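PDB 5W9Q: methyl-CpG-binding domain protein 1 from Homo sapiens, which represses transcription at CpG-rich promoters, binding methylated CpG through its MBD domain and unmethylated CpG through the third CXXC zinc finger, the part crystallised here with DNA. Local coordinates for residues R8-G11 against A12-A15. Residues are numbered along the deposited sequence; the frame is centred on the assembly and turned at random.
Sequences RKCG and ACAA. With ZN (zinc ion), chain H; nucleotides of chain C.
The guanidinium of R8 meets the phosphate of DG7 of chain C at its edge, with OP2 lying in the guanidinium plane, while C10 and C13 hold a zinc ion in the CxxC turn of this CXXC zinc finger. OP2 is shared by two donors of that edge, NE at 2.9 Å and NH2 at 2.7 Å, and both bonds are bent. The R8 chain folds at its second torsion (chi2 -72°) and then runs extended to the phosphate. NH1 bonds to the carbonyl oxygen of F52, which helps to fix the rotation of the group. Replacing R8 with an alanine would probably leave OP2 without both of these donors and the F52 carbonyl without its NH1 partner. Round the turn, C10 SG and C13 SG each lie 2.3 Å from zinc, and C16 and C49 complete the four-cysteine site. In both cysteines SG sits between the backbone N and the carbonyl carbon (chi1 81° in C10), a rotamer that, with the turn of the chain through G11 and A12, points both sulfurs at the same zinc. G11 takes a positive phi, a value that favours glycine, as the chain turns between them. C13 also occupies the N-cap of helix 14-17. Besides zinc, C10 SG takes a hydrogen bond from A12 N, 3.3 Å and nearly straight at 172°.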
ATOM      1  N   ARG A   8       5.332   3.375  -9.899  1.00 52.62           N
ATOM      2  CA  ARG A   8       5.028   3.697  -8.482  1.00 48.39           C
ATOM      3  C   ARG A   8       5.961   3.076  -7.408  1.00 48.25           C
ATOM      4  O   ARG A   8       5.645   3.164  -6.230  1.00 45.65           O
ATOM      5  CB  ARG A   8       3.581   3.366  -8.132  1.00 43.94           C
ATOM      6  CG  ARG A   8       2.555   3.993  -9.046  1.00 44.41           C
ATOM      7  CD  ARG A   8       2.443   5.485  -8.821  1.00 45.11           C
ATOM      8  NE  ARG A   8       1.493   6.074  -9.757  1.00 47.24           N
ATOM      9  CZ  ARG A   8       1.106   7.351  -9.755  1.00 48.96           C
ATOM     10  NH1 ARG A   8       1.574   8.196  -8.850  1.00 49.16           N
ATOM     11  NH2 ARG A   8       0.214   7.784 -10.656  1.00 51.04           N
ATOM     12  N   LYS A   9       7.099   2.470  -7.798  1.00 52.14           N
ATOM     13  CA  LYS A   9       8.125   2.027  -6.825  1.00 53.36           C
ATOM     14  C   LYS A   9       9.429   2.700  -7.148  1.00 57.46           C
ATOM     15  O   LYS A   9       9.960   2.542  -8.237  1.00 60.61           O
ATOM     16  CB  LYS A   9       8.324   0.508  -6.805  1.00 54.82           C
ATOM     17  CG  LYS A   9       7.040  -0.316  -6.627  1.00 50.88           C
ATOM     18  CD  LYS A   9       7.318  -1.608  -5.849  1.00 52.37           C
ATOM     19  CE  LYS A   9       6.228  -2.646  -6.086  1.00 50.12           C
ATOM     20  N   CYS A  10       9.935   3.477  -6.197  1.00 57.98           N
ATOM     21  CA  CYS A  10      11.286   4.045  -6.305  1.00 63.52           C
ATOM     22  C   CYS A  10      12.304   2.952  -6.004  1.00 66.62           C
ATOM     23  O   CYS A  10      13.460   2.976  -6.486  1.00 72.72           O
ATOM     24  CB  CYS A  10      11.443   5.205  -5.349  1.00 64.78           C
ATOM     25  SG  CYS A  10      11.795   4.717  -3.646  1.00 64.86           S
ATOM     26  N   GLY A  11      11.880   2.029  -5.152  1.00 63.37           N
ATOM     27  CA  GLY A  11      12.580   0.795  -4.898  1.00 66.61           C
ATOM     28  C   GLY A  11      13.570   0.867  -3.765  1.00 71.67           C
ATOM     29  O   GLY A  11      14.137  -0.152  -3.431  1.00 75.67           O
ATOM     30  N   ALA A  12      13.771   2.058  -3.174  1.00 72.16           N
ATOM     31  CA  ALA A  12      14.854   2.303  -2.211  1.00 78.43           C
ATOM     32  C   ALA A  12      14.380   3.160  -1.016  1.00 76.39           C
ATOM     33  O   ALA A  12      15.166   3.884  -0.417  1.00 81.50           O
ATOM     34  CB  ALA A  12      15.991   2.996  -2.929  1.00 85.01           C
ATOM     35  N   CYS A  13      13.085   3.099  -0.716  1.00 69.26           N
ATOM     36  CA  CYS A  13      12.515   3.724   0.471  1.00 67.52           C
ATOM     37  C   CYS A  13      11.987   2.584   1.326  1.00 65.37           C
ATOM     38  O   CYS A  13      11.921   1.425   0.876  1.00 64.52           O
ATOM     39  CB  CYS A  13      11.440   4.741   0.092  1.00 62.57           C
ATOM     40  SG  CYS A  13       9.858   4.067  -0.487  1.00 54.24           S
ATOM     41  N   ALA A  14      11.631   2.898   2.577  1.00 65.40           N
ATOM     42  CA  ALA A  14      11.313   1.845   3.558  1.00 65.71           C
ATOM     43  C   ALA A  14      10.012   1.194   3.170  1.00 58.95           C
ATOM     44  O   ALA A  14       9.820   0.023   3.430  1.00 58.57           O
ATOM     45  CB  ALA A  14      11.233   2.404   4.983  1.00 68.45           C
ATOM     46  N   ALA A  15       9.121   1.960   2.546  1.00 54.46           N
ATOM     47  CA  ALA A  15       7.885   1.366   1.969  1.00 49.50           C
ATOM     48  C   ALA A  15       8.146   0.372   0.830  1.00 50.25           C
ATOM     49  O   ALA A  15       7.575  -0.737   0.828  1.00 48.42           O
ATOM     50  CB  ALA A  15       6.936   2.449   1.485  1.00 45.29           C
TER
HETATM   51 ZN    ZN H1002       9.809   3.943  -2.816  1.00 54.62          ZN
ATOM     52  P    DG C   7      -0.857   4.601 -13.008  1.00 39.63           P
ATOM     53  OP1  DG C   7      -0.179   4.546 -14.315  1.00 41.66           O
ATOM     54  OP2  DG C   7      -0.282   5.421 -11.890  1.00 39.83           O
ATOM     55  O5'  DG C   7      -2.323   5.127 -13.197  1.00 39.43           O
ATOM     56  C5'  DG C   7      -3.046   4.620 -14.302  1.00 40.43           C
ATOM     57  C4'  DG C   7      -4.375   5.310 -14.367  1.00 40.73           C
ATOM     58  O4'  DG C   7      -5.217   4.811 -13.305  1.00 37.24           O
ATOM     59  C3'  DG C   7      -4.312   6.826 -14.192  1.00 42.41           C
ATOM     60  O3'  DG C   7      -5.309   7.252 -15.101  1.00 47.27           O
ATOM     61  C2'  DG C   7      -4.771   7.039 -12.758  1.00 38.85           C
ATOM     62  C1'  DG C   7      -5.770   5.908 -12.594  1.00 36.65           C
ATOM     63  N9   DG C   7      -6.020   5.444 -11.247  1.00 33.85           N
ATOM     64  C8   DG C   7      -5.107   5.341 -10.223  1.00 32.70           C
ATOM     65  N7   DG C   7      -5.607   4.800  -9.147  1.00 31.59           N
ATOM     66  C5   DG C   7      -6.921   4.494  -9.493  1.00 30.81           C
ATOM     67  C6   DG C   7      -7.966   3.933  -8.721  1.00 30.02           C
ATOM     68  O6   DG C   7      -7.935   3.536  -7.550  1.00 30.00           O
ATOM     69  N1   DG C   7      -9.145   3.809  -9.462  1.00 31.24           N
ATOM     70  C2   DG C   7      -9.304   4.222 -10.762  1.00 31.71           C
ATOM     71  N2   DG C   7     -10.523   4.021 -11.305  1.00 33.49           N
ATOM     72  N3   DG C   7      -8.343   4.768 -11.481  1.00 32.13           N
ATOM     73  C4   DG C   7      -7.187   4.879 -10.788  1.00 32.77           C
TER